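Local atomic coordinates of conserved protein with 2 CBS domains (Pyrobaculum aerophilum, PDB entry 2RIH), a protein that binds AMP through its two paired CBS domains, which form a Bateman module, and so probably acts as a sensor of cellular energy state. Residues A[16-21]-A[25-30]; A[38-43]-A[111-116]; A[94-99]-A[117-122]. One frame throughout, in Å; residues are numbered along the deposited sequence. Where two conformers were deposited one is given.

Contact 1. Residues A[16-21]-A[25-30]; sequences VSLPET and REVATE
Strand 16-19 lies almost antiparallel to the segment 25-30 of helix 24-34, their axes 157° apart in direction, and Leu18 sits over the helix with its CA 7.1 Å from the CA of Val27. The closest approach of the two axes is 9.2 Å. Val16 and Leu18 send their side chains to the helix, while Ser17 points away.

Leu18 carries the largest share of the contact. Its CG is anti to the carbonyl carbon (chi1 -65°), and from there CD2 reaches the helix surface. This methyl lies 3.7 Å from the backbone O of Glu26. It also meets Val27, with CD2 4.2 Å from Val27 CG2. Its third neighbour is the aliphatic part of Glu30, where Leu18 CD2 is 3.9 Å from Glu30 CG. One methyl thus rests on backbone and side chains from about one turn of helix.

Val16 meets the same glutamate two residues earlier in the chain, its CG1 3.8 Å from Glu30 CB. Glu30 therefore offers only its hydrocarbon stem to the strand. The chain bends at chi2 (-51°), which turns the carboxylate away from the contact. There OE2 forms a salt bridge with Lys33. Glu26 likewise gives its CB to Leu18, while its OE1 accepts from Thr23 N just before the segment.

Ala28, whose CB points away from the strand, packs on Val63 of the second subunit, and Thr29 on Ala64 of that subunit. The helix is thus covered by its own sheet on one side and by the partner subunit on another. Strand 16-19, helix 24-34 and the parallel strand 38-43 make a beta-alpha-beta unit, the arrangement found in the core of the CBS domain.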
ATOM      1  N   VAL A  16      -1.511  12.555   8.285  1.00 24.79           N
ATOM      2  CA  VAL A  16      -0.730  13.467   7.479  1.00 24.77           C
ATOM      3  C   VAL A  16      -1.707  14.333   6.684  1.00 26.22           C
ATOM      4  O   VAL A  16      -2.477  13.831   5.856  1.00 24.31           O
ATOM      5  CB  VAL A  16       0.210  12.720   6.508  1.00 23.19           C
ATOM      6  CG1 VAL A  16       0.847  13.688   5.529  1.00 21.99           C
ATOM      7  CG2 VAL A  16       1.270  11.975   7.281  1.00 23.04           C
ATOM      8  N   SER A  17      -1.714  15.628   6.970  1.00 24.86           N
ATOM      9  CA  SER A  17      -2.528  16.549   6.202  1.00 25.78           C
ATOM     10  C   SER A  17      -1.694  17.739   5.764  1.00 24.74           C
ATOM     11  O   SER A  17      -0.797  18.172   6.475  1.00 24.93           O
ATOM     12  CB  SER A  17      -3.761  17.006   6.989  1.00 25.25           C
ATOM     13  OG  SER A  17      -3.396  17.779   8.113  1.00 26.76           O
ATOM     14  N   LEU A  18      -2.000  18.237   4.572  1.00 24.07           N
ATOM     15  CA  LEU A  18      -1.347  19.399   4.014  1.00 24.83           C
ATOM     16  C   LEU A  18      -2.435  20.282   3.407  1.00 25.02           C
ATOM     17  O   LEU A  18      -3.501  19.784   3.040  1.00 20.85           O
ATOM     18  CB  LEU A  18      -0.330  18.993   2.940  1.00 25.41           C
ATOM     19  CG  LEU A  18       0.891  18.163   3.361  1.00 25.75           C
ATOM     20  CD1 LEU A  18       0.582  16.655   3.366  1.00 25.47           C
ATOM     21  CD2 LEU A  18       2.054  18.455   2.442  1.00 25.93           C
ATOM     22  N   PRO A  19      -2.191  21.601   3.326  1.00 26.49           N
ATOM     23  CA  PRO A  19      -3.175  22.420   2.616  1.00 27.46           C
ATOM     24  C   PRO A  19      -3.302  22.015   1.144  1.00 27.60           C
ATOM     25  O   PRO A  19      -2.366  21.451   0.558  1.00 25.33           O
ATOM     26  CB  PRO A  19      -2.647  23.852   2.768  1.00 27.80           C
ATOM     27  CG  PRO A  19      -1.231  23.726   3.197  1.00 28.44           C
ATOM     28  CD  PRO A  19      -1.079  22.396   3.872  1.00 28.52           C
ATOM     29  N   GLU A  20      -4.468  22.293   0.575  1.00 28.22           N
ATOM     30  CA  GLU A  20      -4.797  21.938  -0.807  1.00 27.90           C
ATOM     31  C   GLU A  20      -3.859  22.501  -1.885  1.00 27.89           C
ATOM     32  O   GLU A  20      -3.896  22.040  -3.024  1.00 29.37           O
ATOM     33  CB  GLU A  20      -6.242  22.351  -1.119  1.00 29.32           C
ATOM     34  CG  GLU A  20      -6.561  23.833  -0.913  1.00 30.31           C
ATOM     35  CD  GLU A  20      -7.973  24.175  -1.340  1.00 29.55           C
ATOM     36  OE1 GLU A  20      -8.716  24.758  -0.536  1.00 29.33           O
ATOM     37  OE2 GLU A  20      -8.346  23.847  -2.480  1.00 32.82           O
ATOM     38  N   THR A  21      -3.045  23.492  -1.521  1.00 27.95           N
ATOM     39  CA  THR A  21      -2.050  24.103  -2.412  1.00 27.62           C
ATOM     40  C   THR A  21      -0.707  23.360  -2.421  1.00 28.50           C
ATOM     41  O   THR A  21       0.211  23.744  -3.152  1.00 28.33           O
ATOM     42  CB  THR A  21      -1.755  25.553  -1.970  1.00 27.73           C
ATOM     43  OG1 THR A  21      -1.515  25.570  -0.557  1.00 28.98           O
ATOM     44  CG2 THR A  21      -2.926  26.478  -2.287  1.00 27.16           C
ATOM     45  N   ARG A  25       5.793  16.891  -4.250  1.00 22.43           N
ATOM     46  CA  ARG A  25       6.951  16.514  -3.440  1.00 24.97           C
ATOM     47  C   ARG A  25       6.765  16.855  -1.962  1.00 24.12           C
ATOM     48  O   ARG A  25       7.322  16.173  -1.101  1.00 24.07           O
ATOM     49  CB  ARG A  25       8.242  17.171  -3.960  1.00 26.63           C
ATOM     50  CG  ARG A  25       9.500  16.414  -3.521  1.00 26.12           C
ATOM     51  CD  ARG A  25      10.779  17.005  -4.066  1.00 27.16           C
ATOM     52  NE  ARG A  25      10.734  17.254  -5.506  1.00 26.47           N
ATOM     53  CZ  ARG A  25      11.079  16.395  -6.467  1.00 27.61           C
ATOM     54  NH1 ARG A  25      11.500  15.171  -6.187  1.00 26.61           N
ATOM     55  NH2 ARG A  25      10.999  16.770  -7.737  1.00 27.99           N
ATOM     56  N   GLU A  26       6.011  17.916  -1.668  1.00 23.26           N
ATOM     57  CA  GLU A  26       5.686  18.254  -0.281  1.00 24.69           C
ATOM     58  C   GLU A  26       4.896  17.120   0.363  1.00 23.75           C
ATOM     59  O   GLU A  26       5.196  16.719   1.493  1.00 22.92           O
ATOM     60  CB  GLU A  26       4.918  19.576  -0.184  1.00 25.24           C
ATOM     61  CG  GLU A  26       5.816  20.796  -0.335  1.00 26.69           C
ATOM     62  CD  GLU A  26       5.049  22.084  -0.564  1.00 27.52           C
ATOM     63  OE1 GLU A  26       3.811  22.041  -0.697  1.00 28.30           O
ATOM     64  OE2 GLU A  26       5.693  23.151  -0.616  1.00 29.50           O
ATOM     65  N   VAL A  27       3.906  16.602  -0.367  1.00 21.22           N
ATOM     66  CA  VAL A  27       3.120  15.455   0.089  1.00 22.70           C
ATOM     67  C   VAL A  27       4.013  14.233   0.301  1.00 22.08           C
ATOM     68  O   VAL A  27       3.945  13.582   1.340  1.00 22.28           O
ATOM     69  CB  VAL A  27       1.991  15.092  -0.905  1.00 22.81           C
ATOM     70  CG1 VAL A  27       1.334  13.737  -0.522  1.00 20.05           C
ATOM     71  CG2 VAL A  27       0.968  16.222  -0.975  1.00 22.86           C
ATOM     72  N   ALA A  28       4.835  13.925  -0.698  1.00 22.52           N
ATOM     73  CA  ALA A  28       5.792  12.825  -0.613  1.00 22.84           C
ATOM     74  C   ALA A  28       6.723  12.932   0.587  1.00 22.83           C
ATOM     75  O   ALA A  28       7.002  11.931   1.238  1.00 24.99           O
ATOM     76  CB  ALA A  28       6.608  12.731  -1.902  1.00 22.41           C
ATOM     77  N   THR A  29       7.198  14.141   0.875  1.00 23.55           N
ATOM     78  CA  THR A  29       8.103  14.382   2.005  1.00 23.52           C
ATOM     79  C   THR A  29       7.419  14.077   3.340  1.00 24.44           C
ATOM     80  O   THR A  29       7.977  13.364   4.193  1.00 22.02           O
ATOM     81  CB  THR A  29       8.628  15.836   1.991  1.00 23.88           C
ATOM     82  OG1 THR A  29       9.374  16.052   0.783  1.00 25.41           O
ATOM     83  CG2 THR A  29       9.515  16.137   3.214  1.00 24.50           C
ATOM     84  N   GLU A  30       6.198  14.576   3.505  1.00 22.62           N
ATOM     85  CA  GLU A  30       5.464  14.361   4.748  1.00 23.98           C
ATOM     86  C   GLU A  30       5.077  12.901   4.949  1.00 22.73           C
ATOM     87  O   GLU A  30       5.163  12.385   6.059  1.00 22.46           O
ATOM     88  CB  GLU A  30       4.232  15.261   4.822  1.00 23.35           C
ATOM     89  CG  GLU A  30       4.550  16.740   4.829  1.00 26.50           C
ATOM     90  CD  GLU A  30       5.582  17.137   5.865  1.00 27.73           C
ATOM     91  OE1 GLU A  30       6.526  17.871   5.507  1.00 29.74           O
ATOM     92  OE2 GLU A  30       5.450  16.718   7.028  1.00 29.61           O
TER

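Contact 2. Residues A[38-43]-A[111-116]; sequences LAVLTA and GELVGV
Val116 and Val40 hold the same first torsion, each with CG1 anti to its own backbone N (172° and 175°), and this places CG2 of both at the interface. The two CG2 methyls are 3.9 Å apart. The side chains slide past each other in opposite directions, so the methyls meet alongside.

Val116 CG1 turns to the other neighbour, Leu38, and lies 3.8 Å from its CD2. Here the side chains cross at about a right angle. Leu38 CD2 also lies 4.0 Å from Val116 CG2, so it covers both branches of the valine. Leu113 comes in from the other end of its strand and meets Val40 tip to tip, its CD1 4.0 Å from Val40 CG2. Its second branch, CD2, is 4.1 Å from Val40 CG1. Both residues thus use both of their methyls.

With an alanine at Val116, Leu38 CD2 would probably lose both valine methyls and Val40 CG2 one of its two neighbours, and a gap would open between the strands.

The strands run nearly antiparallel (159°), yet their axes come no closer than 8.5 Å. They belong to two different sheets that pack face to face, joined by apolar side chains. Leu113 and Val116 both face strand 38-43 although they are three residues apart. A classic beta bulge explains this: Val114 and Gly115 both lie opposite Val106, which shifts the order of sides along the strand. Val105 and His103 of the neighbouring strand 103-107 add to the same layer.

The contact joins the sheets of the two CBS domains within one chain, the pairing that defines a Bateman module. Leu38, at one end, belongs to an AMP site.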
ATOM      1  N   LEU A  38      -0.963   7.563   2.905  1.00 24.27           N
ATOM      2  CA  LEU A  38      -2.010   8.483   2.458  1.00 23.62           C
ATOM      3  C   LEU A  38      -1.991   9.818   3.193  1.00 23.44           C
ATOM      4  O   LEU A  38      -1.974   9.862   4.432  1.00 24.26           O
ATOM      5  CB  LEU A  38      -3.401   7.848   2.565  1.00 25.02           C
ATOM      6  CG  LEU A  38      -4.511   8.664   1.891  1.00 24.44           C
ATOM      7  CD1 LEU A  38      -5.177   7.887   0.766  1.00 26.54           C
ATOM      8  CD2 LEU A  38      -5.535   9.173   2.903  1.00 27.92           C
ATOM      9  N   ALA A  39      -1.980  10.892   2.397  1.00 21.37           N
ATOM     10  CA  ALA A  39      -2.071  12.258   2.872  1.00 21.69           C
ATOM     11  C   ALA A  39      -3.460  12.843   2.572  1.00 20.53           C
ATOM     12  O   ALA A  39      -4.047  12.585   1.519  1.00 18.65           O
ATOM     13  CB  ALA A  39      -0.977  13.127   2.214  1.00 22.44           C
ATOM     14  N   VAL A  40      -3.977  13.634   3.502  1.00 20.56           N
ATOM     15  CA  VAL A  40      -5.227  14.352   3.297  1.00 22.86           C
ATOM     16  C   VAL A  40      -4.930  15.813   2.951  1.00 22.84           C
ATOM     17  O   VAL A  40      -4.175  16.480   3.648  1.00 23.23           O
ATOM     18  CB  VAL A  40      -6.133  14.278   4.552  1.00 23.40           C
ATOM     19  CG1 VAL A  40      -7.396  15.132   4.375  1.00 21.33           C
ATOM     20  CG2 VAL A  40      -6.504  12.838   4.858  1.00 21.49           C
ATOM     21  N   LEU A  41      -5.507  16.297   1.856  1.00 24.93           N
ATOM     22  CA  LEU A  41      -5.406  17.716   1.506  1.00 23.93           C
ATOM     23  C   LEU A  41      -6.618  18.401   2.116  1.00 24.71           C
ATOM     24  O   LEU A  41      -7.739  17.914   1.978  1.00 21.53           O
ATOM     25  CB  LEU A  41      -5.331  17.934  -0.006  1.00 24.07           C
ATOM     26  CG  LEU A  41      -4.116  17.367  -0.764  1.00 23.50           C
ATOM     27  CD1 LEU A  41      -4.069  17.937  -2.187  1.00 21.74           C
ATOM     28  CD2 LEU A  41      -2.778  17.620  -0.058  1.00 24.77           C
ATOM     29  N   THR A  42      -6.383  19.494   2.841  1.00 24.94           N
ATOM     30  CA  THR A  42      -7.448  20.177   3.570  1.00 27.03           C
ATOM     31  C   THR A  42      -7.754  21.542   2.961  1.00 28.20           C
ATOM     32  O   THR A  42      -6.920  22.138   2.269  1.00 27.41           O
ATOM     33  CB  THR A  42      -7.103  20.335   5.077  1.00 26.72           C
ATOM     34  OG1 THR A  42      -5.876  21.055   5.221  1.00 26.21           O
ATOM     35  CG2 THR A  42      -6.959  18.961   5.741  1.00 23.98           C
ATOM     36  N   ALA A  43      -8.968  22.014   3.223  1.00 29.64           N
ATOM     37  CA  ALA A  43      -9.440  23.287   2.706  1.00 32.74           C
ATOM     38  C   ALA A  43      -8.546  24.420   3.209  1.00 33.18           C
ATOM     39  O   ALA A  43      -8.173  24.457   4.385  1.00 31.72           O
ATOM     40  CB  ALA A  43     -10.891  23.524   3.123  1.00 30.92           C
ATOM     41  N   GLY A 111     -17.732  16.232  10.318  1.00 28.87           N
ATOM     42  CA  GLY A 111     -16.964  16.187   9.072  1.00 28.34           C
ATOM     43  C   GLY A 111     -15.500  16.556   9.205  1.00 27.44           C
ATOM     44  O   GLY A 111     -14.809  16.732   8.203  1.00 29.12           O
ATOM     45  N   GLU A 112     -15.017  16.659  10.436  1.00 26.73           N
ATOM     46  CA  GLU A 112     -13.627  17.020  10.683  1.00 26.50           C
ATOM     47  C   GLU A 112     -12.751  15.779  10.610  1.00 25.03           C
ATOM     48  O   GLU A 112     -13.183  14.681  10.964  1.00 21.56           O
ATOM     49  CB  GLU A 112     -13.485  17.695  12.047  1.00 26.89           C
ATOM     50  CG  GLU A 112     -14.312  18.969  12.173  1.00 28.84           C
ATOM     51  CD  GLU A 112     -14.459  19.459  13.601  1.00 29.37           C
ATOM     52  OE1 GLU A 112     -14.287  18.660  14.547  1.00 30.79           O
ATOM     53  OE2 GLU A 112     -14.763  20.653  13.771  1.00 31.89           O
ATOM     54  N   LEU A 113     -11.525  15.971  10.135  1.00 24.65           N
ATOM     55  CA  LEU A 113     -10.541  14.899  10.039  1.00 24.92           C
ATOM     56  C   LEU A 113     -10.128  14.404  11.422  1.00 24.32           C
ATOM     57  O   LEU A 113      -9.716  15.188  12.267  1.00 24.68           O
ATOM     58  CB  LEU A 113      -9.314  15.402   9.284  1.00 25.55           C
ATOM     59  CG  LEU A 113      -8.123  14.462   9.106  1.00 25.54           C
ATOM     60  CD1 LEU A 113      -8.483  13.243   8.263  1.00 24.18           C
ATOM     61  CD2 LEU A 113      -6.994  15.246   8.474  1.00 25.51           C
ATOM     62  N   VAL A 114     -10.255  13.098  11.639  1.00 23.41           N
ATOM     63  CA  VAL A 114      -9.831  12.454  12.871  1.00 22.68           C
ATOM     64  C   VAL A 114      -8.542  11.666  12.615  1.00 22.23           C
ATOM     65  O   VAL A 114      -7.591  11.711  13.391  1.00 24.42           O
ATOM     66  CB  VAL A 114     -10.926  11.483  13.376  1.00 23.44           C
ATOM     67  CG1 VAL A 114     -10.517  10.862  14.715  1.00 25.46           C
ATOM     68  CG2 VAL A 114     -12.258  12.210  13.508  1.00 23.94           C
ATOM     69  N   GLY A 115      -8.524  10.930  11.517  1.00 21.55           N
ATOM     70  CA  GLY A 115      -7.374  10.132  11.179  1.00 21.89           C
ATOM     71  C   GLY A 115      -7.524   9.490   9.829  1.00 23.29           C
ATOM     72  O   GLY A 115      -8.455   9.809   9.059  1.00 20.80           O
ATOM     73  N   VAL A 116      -6.579   8.600   9.553  1.00 22.12           N
ATOM     74  CA  VAL A 116      -6.570   7.785   8.359  1.00 23.36           C
ATOM     75  C   VAL A 116      -6.350   6.339   8.803  1.00 24.24           C
ATOM     76  O   VAL A 116      -5.414   6.031   9.550  1.00 24.18           O
ATOM     77  CB  VAL A 116      -5.454   8.224   7.383  1.00 23.23           C
ATOM     78  CG1 VAL A 116      -5.320   7.217   6.212  1.00 23.82           C
ATOM     79  CG2 VAL A 116      -5.718   9.637   6.876  1.00 21.01           C
TER

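Contact 3. Residues A[94-99]-A[117-122]; sequences EKMRRH and LSIRDL. With SO4 (sulfate ion), chain D.
Met96 reaches out from helix 89-99 and meets the turn where strand 113-118 passes into helix 119-123. Its chain is extended (chi2 179°), which carries SD and CE to the other segment. CE lies 3.7 Å from Leu122 CD1, and these two side chains meet tip to tip. The same methyl is 3.6 Å from the backbone O of Leu117. Beside it, Met96 SD packs against Ile119 CB at 4.0 Å. The thioether thus fills the inner side of the turn. Val104 and, from the second subunit, Phe124 also touch Met96.

Behind this layer a capping box fixes the turn. Ser118 OG accepts from Arg120 N at 3.0 Å, and Ser118 N donates to Asp121 OD2 at 2.7 Å. The second bond is fairly straight (163°) and meets the anti side of the carboxylate. Asp121 OD1 forms a salt bridge with Lys12, so both carboxylate oxygens have partners.

A sulfate ion, probably from the crystallisation liquor, lies on the far side of the turn from Met96. Ser118 OG donates to its O1 at 2.7 Å, so this hydroxyl both caps the helix and holds the anion. Arg120 NH1 makes a weak bond to O3 at 2.8 Å, bent to 120°. His103 NE2 and Gly37 N of the same chain and Arg57 NH2 of the second subunit also bind the sulfate, while Asn100 of the second subunit accepts from Arg120 NE and helps place the guanidinium.

Ser118, Arg120 and Asp121 all belong to an AMP site. Ser118 and Asp121 fit the Ser/Thr-x-x-Asp signature of nucleotide-binding CBS domains, with Arg120 between them. Hydroxyl, arginine and helix start together would favour an anion here, consistent with a place for the AMP phosphate.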
ATOM      1  N   GLU A  94     -15.182  -2.754   4.042  1.00 27.15           N
ATOM      2  CA  GLU A  94     -16.080  -2.788   2.890  1.00 28.42           C
ATOM      3  C   GLU A  94     -15.826  -1.617   1.932  1.00 27.61           C
ATOM      4  O   GLU A  94     -15.731  -1.818   0.716  1.00 26.29           O
ATOM      5  CB  GLU A  94     -17.542  -2.815   3.352  1.00 30.88           C
ATOM      6  CG  GLU A  94     -18.529  -3.267   2.285  1.00 33.37           C
ATOM      7  CD  GLU A  94     -18.213  -4.650   1.719  1.00 36.86           C
ATOM      8  OE1 GLU A  94     -17.649  -5.507   2.449  1.00 39.95           O
ATOM      9  OE2 GLU A  94     -18.532  -4.878   0.533  1.00 39.12           O
ATOM     10  N   LYS A  95     -15.690  -0.407   2.466  1.00 28.05           N
ATOM     11  CA  LYS A  95     -15.362   0.753   1.625  1.00 28.77           C
ATOM     12  C   LYS A  95     -14.023   0.568   0.903  1.00 27.55           C
ATOM     13  O   LYS A  95     -13.898   0.923  -0.267  1.00 28.84           O
ATOM     14  CB  LYS A  95     -15.363   2.072   2.419  1.00 31.56           C
ATOM     15  CG  LYS A  95     -16.759   2.638   2.675  1.00 34.34           C
ATOM     16  CD  LYS A  95     -16.844   4.125   2.351  1.00 34.88           C
ATOM     17  CE  LYS A  95     -18.274   4.660   2.471  1.00 36.14           C
ATOM     18  NZ  LYS A  95     -18.492   5.902   1.645  1.00 36.41           N
ATOM     19  N   MET A  96     -13.027   0.012   1.587  1.00 26.17           N
ATOM     20  CA  MET A  96     -11.748  -0.272   0.943  1.00 25.23           C
ATOM     21  C   MET A  96     -11.933  -1.261  -0.200  1.00 24.84           C
ATOM     22  O   MET A  96     -11.415  -1.046  -1.291  1.00 22.78           O
ATOM     23  CB  MET A  96     -10.729  -0.832   1.936  1.00 24.82           C
ATOM     24  CG  MET A  96     -10.160   0.195   2.859  1.00 25.46           C
ATOM     25  SD  MET A  96      -9.005  -0.538   4.010  1.00 25.54           S
ATOM     26  CE  MET A  96      -9.041   0.732   5.270  1.00 23.83           C
ATOM     27  N   ARG A  97     -12.669  -2.341   0.066  0.50 25.25           N
ATOM     28  CA  ARG A  97     -12.935  -3.383  -0.931  0.50 26.32           C
ATOM     29  C   ARG A  97     -13.700  -2.842  -2.135  0.50 25.88           C
ATOM     30  O   ARG A  97     -13.316  -3.078  -3.283  0.50 26.07           O
ATOM     31  CB  ARG A  97     -13.725  -4.554  -0.309  0.50 26.86           C
ATOM     32  CG  ARG A  97     -14.185  -5.610  -1.330  0.50 27.61           C
ATOM     33  CD  ARG A  97     -14.772  -6.875  -0.687  0.50 28.60           C
ATOM     34  NE  ARG A  97     -16.224  -6.829  -0.489  0.50 29.34           N
ATOM     35  CZ  ARG A  97     -17.144  -7.078  -1.427  0.50 29.23           C
ATOM     36  NH1 ARG A  97     -16.799  -7.377  -2.674  0.50 30.18           N
ATOM     37  NH2 ARG A  97     -18.434  -7.016  -1.117  0.50 28.94           N
ATOM     38  N   ARG A  98     -14.783  -2.120  -1.865  1.00 25.35           N
ATOM     39  CA  ARG A  98     -15.679  -1.643  -2.923  1.00 26.42           C
ATOM     40  C   ARG A  98     -15.111  -0.490  -3.748  1.00 24.27           C
ATOM     41  O   ARG A  98     -15.503  -0.309  -4.890  1.00 26.74           O
ATOM     42  CB  ARG A  98     -17.052  -1.263  -2.349  1.00 26.10           C
ATOM     43  CG  ARG A  98     -17.808  -2.405  -1.661  1.00 28.13           C
ATOM     44  CD  ARG A  98     -17.879  -3.676  -2.507  1.00 31.10           C
ATOM     45  NE  ARG A  98     -18.226  -3.418  -3.909  1.00 32.92           N
ATOM     46  CZ  ARG A  98     -19.452  -3.429  -4.421  1.00 33.87           C
ATOM     47  NH1 ARG A  98     -20.521  -3.685  -3.661  1.00 37.84           N
ATOM     48  NH2 ARG A  98     -19.617  -3.177  -5.718  1.00 33.68           N
ATOM     49  N   HIS A  99     -14.202   0.289  -3.179  1.00 25.75           N
ATOM     50  CA  HIS A  99     -13.561   1.377  -3.927  1.00 26.43           C
ATOM     51  C   HIS A  99     -12.160   1.028  -4.425  1.00 25.99           C
ATOM     52  O   HIS A  99     -11.522   1.853  -5.070  1.00 24.26           O
ATOM     53  CB  HIS A  99     -13.544   2.658  -3.094  1.00 28.14           C
ATOM     54  CG  HIS A  99     -14.902   3.263  -2.920  1.00 29.93           C
ATOM     55  ND1 HIS A  99     -15.387   4.251  -3.750  1.00 30.03           N
ATOM     56  CD2 HIS A  99     -15.894   2.993  -2.038  1.00 31.29           C
ATOM     57  CE1 HIS A  99     -16.610   4.579  -3.372  1.00 30.71           C
ATOM     58  NE2 HIS A  99     -16.943   3.825  -2.339  1.00 31.52           N
ATOM     59  N   LEU A 117      -7.235   5.467   8.348  1.00 23.41           N
ATOM     60  CA  LEU A 117      -7.174   4.053   8.649  1.00 25.14           C
ATOM     61  C   LEU A 117      -6.610   3.325   7.428  1.00 26.11           C
ATOM     62  O   LEU A 117      -7.019   3.582   6.297  1.00 25.75           O
ATOM     63  CB  LEU A 117      -8.582   3.551   8.976  1.00 25.43           C
ATOM     64  CG  LEU A 117      -8.752   2.161   9.582  1.00 27.13           C
ATOM     65  CD1 LEU A 117      -8.277   2.144  11.037  1.00 25.45           C
ATOM     66  CD2 LEU A 117     -10.216   1.721   9.485  1.00 26.50           C
ATOM     67  N   SER A 118      -5.662   2.429   7.675  1.00 25.28           N
ATOM     68  CA  SER A 118      -5.040   1.644   6.641  1.00 25.80           C
ATOM     69  C   SER A 118      -5.544   0.203   6.666  1.00 26.11           C
ATOM     70  O   SER A 118      -6.057  -0.272   7.672  1.00 20.80           O
ATOM     71  CB  SER A 118      -3.527   1.635   6.855  1.00 27.02           C
ATOM     72  OG  SER A 118      -2.921   0.707   6.000  1.00 28.37           O
ATOM     73  N   ILE A 119      -5.359  -0.485   5.545  1.00 26.01           N
ATOM     74  CA  ILE A 119      -5.599  -1.914   5.456  1.00 27.63           C
ATOM     75  C   ILE A 119      -4.686  -2.696   6.443  1.00 27.19           C
ATOM     76  O   ILE A 119      -5.065  -3.750   6.959  1.00 24.49           O
ATOM     77  CB  ILE A 119      -5.422  -2.390   3.993  1.00 27.99           C
ATOM     78  CG1 ILE A 119      -6.039  -3.771   3.794  1.00 28.00           C
ATOM     79  CG2 ILE A 119      -3.940  -2.377   3.573  1.00 28.45           C
ATOM     80  CD1 ILE A 119      -6.274  -4.096   2.332  1.00 29.43           C
ATOM     81  N   ARG A 120      -3.506  -2.154   6.730  1.00 26.50           N
ATOM     82  CA  ARG A 120      -2.617  -2.700   7.779  1.00 28.57           C
ATOM     83  C   ARG A 120      -3.274  -2.760   9.144  1.00 28.24           C
ATOM     84  O   ARG A 120      -3.030  -3.696   9.916  1.00 29.29           O
ATOM     85  CB  ARG A 120      -1.400  -1.810   7.967  1.00 30.41           C
ATOM     86  CG  ARG A 120      -0.217  -2.108   7.131  1.00 32.45           C
ATOM     87  CD  ARG A 120       0.759  -0.944   7.279  1.00 34.09           C
ATOM     88  NE  ARG A 120       2.122  -1.411   7.231  1.00 36.99           N
ATOM     89  CZ  ARG A 120       3.024  -1.118   6.310  1.00 35.19           C
ATOM     90  NH1 ARG A 120       2.780  -0.295   5.296  1.00 35.27           N
ATOM     91  NH2 ARG A 120       4.209  -1.667   6.442  1.00 38.32           N
ATOM     92  N   ASP A 121      -4.057  -1.731   9.459  1.00 26.92           N
ATOM     93  CA  ASP A 121      -4.715  -1.613  10.764  1.00 27.07           C
ATOM     94  C   ASP A 121      -5.819  -2.649  10.961  1.00 28.26           C
ATOM     95  O   ASP A 121      -6.106  -3.063  12.093  1.00 28.18           O
ATOM     96  CB  ASP A 121      -5.310  -0.213  10.934  1.00 27.30           C
ATOM     97  CG  ASP A 121      -4.261   0.886  10.871  1.00 29.28           C
ATOM     98  OD1 ASP A 121      -3.275   0.822  11.645  1.00 29.56           O
ATOM     99  OD2 ASP A 121      -4.439   1.836  10.064  1.00 29.20           O
ATOM    100  N   LEU A 122      -6.435  -3.064   9.858  1.00 27.75           N
ATOM    101  CA  LEU A 122      -7.593  -3.944   9.904  1.00 26.45           C
ATOM    102  C   LEU A 122      -7.266  -5.420   9.742  1.00 27.41           C
ATOM    103  O   LEU A 122      -8.012  -6.280  10.215  1.00 29.06           O
ATOM    104  CB  LEU A 122      -8.560  -3.569   8.779  1.00 25.59           C
ATOM    105  CG  LEU A 122      -9.205  -2.193   8.805  1.00 25.64           C
ATOM    106  CD1 LEU A 122     -10.029  -1.991   7.550  1.00 23.95           C
ATOM    107  CD2 LEU A 122     -10.056  -2.029  10.055  1.00 26.96           C
TER
HETATM  108  S   SO4 D 140       0.233   2.471   5.597  1.00 28.55           S
HETATM  109  O1  SO4 D 140      -0.448   1.337   4.999  1.00 27.97           O
HETATM  110  O2  SO4 D 140      -0.084   2.530   7.018  1.00 33.64           O
HETATM  111  O3  SO4 D 140       1.666   2.312   5.467  1.00 29.03           O
HETATM  112  O4  SO4 D 140      -0.181   3.697   4.948  1.00 28.79           O

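Contacts 1 and 2 meet in one sheet, where strands 16-19 and 38-43 are parallel neighbours. Val16 O lies 2.8 Å from Val40 N, a probable hydrogen bond, so the helix-covered strand is tied directly to the one facing the second domain. Their centres are about 11 Å apart. Contacts 2 and 3 share strand 113-118, with centres about 16 Å apart. Contacts 1 and 3 lie in different CBS domains, on opposite sides of the chain's centre, about 22 Å between centres. All three contacts nevertheless supply residues to the same AMP site: Val16 from contact 1, Leu38 from contact 2, and Ser118, Arg120 and Asp121 from contact 3.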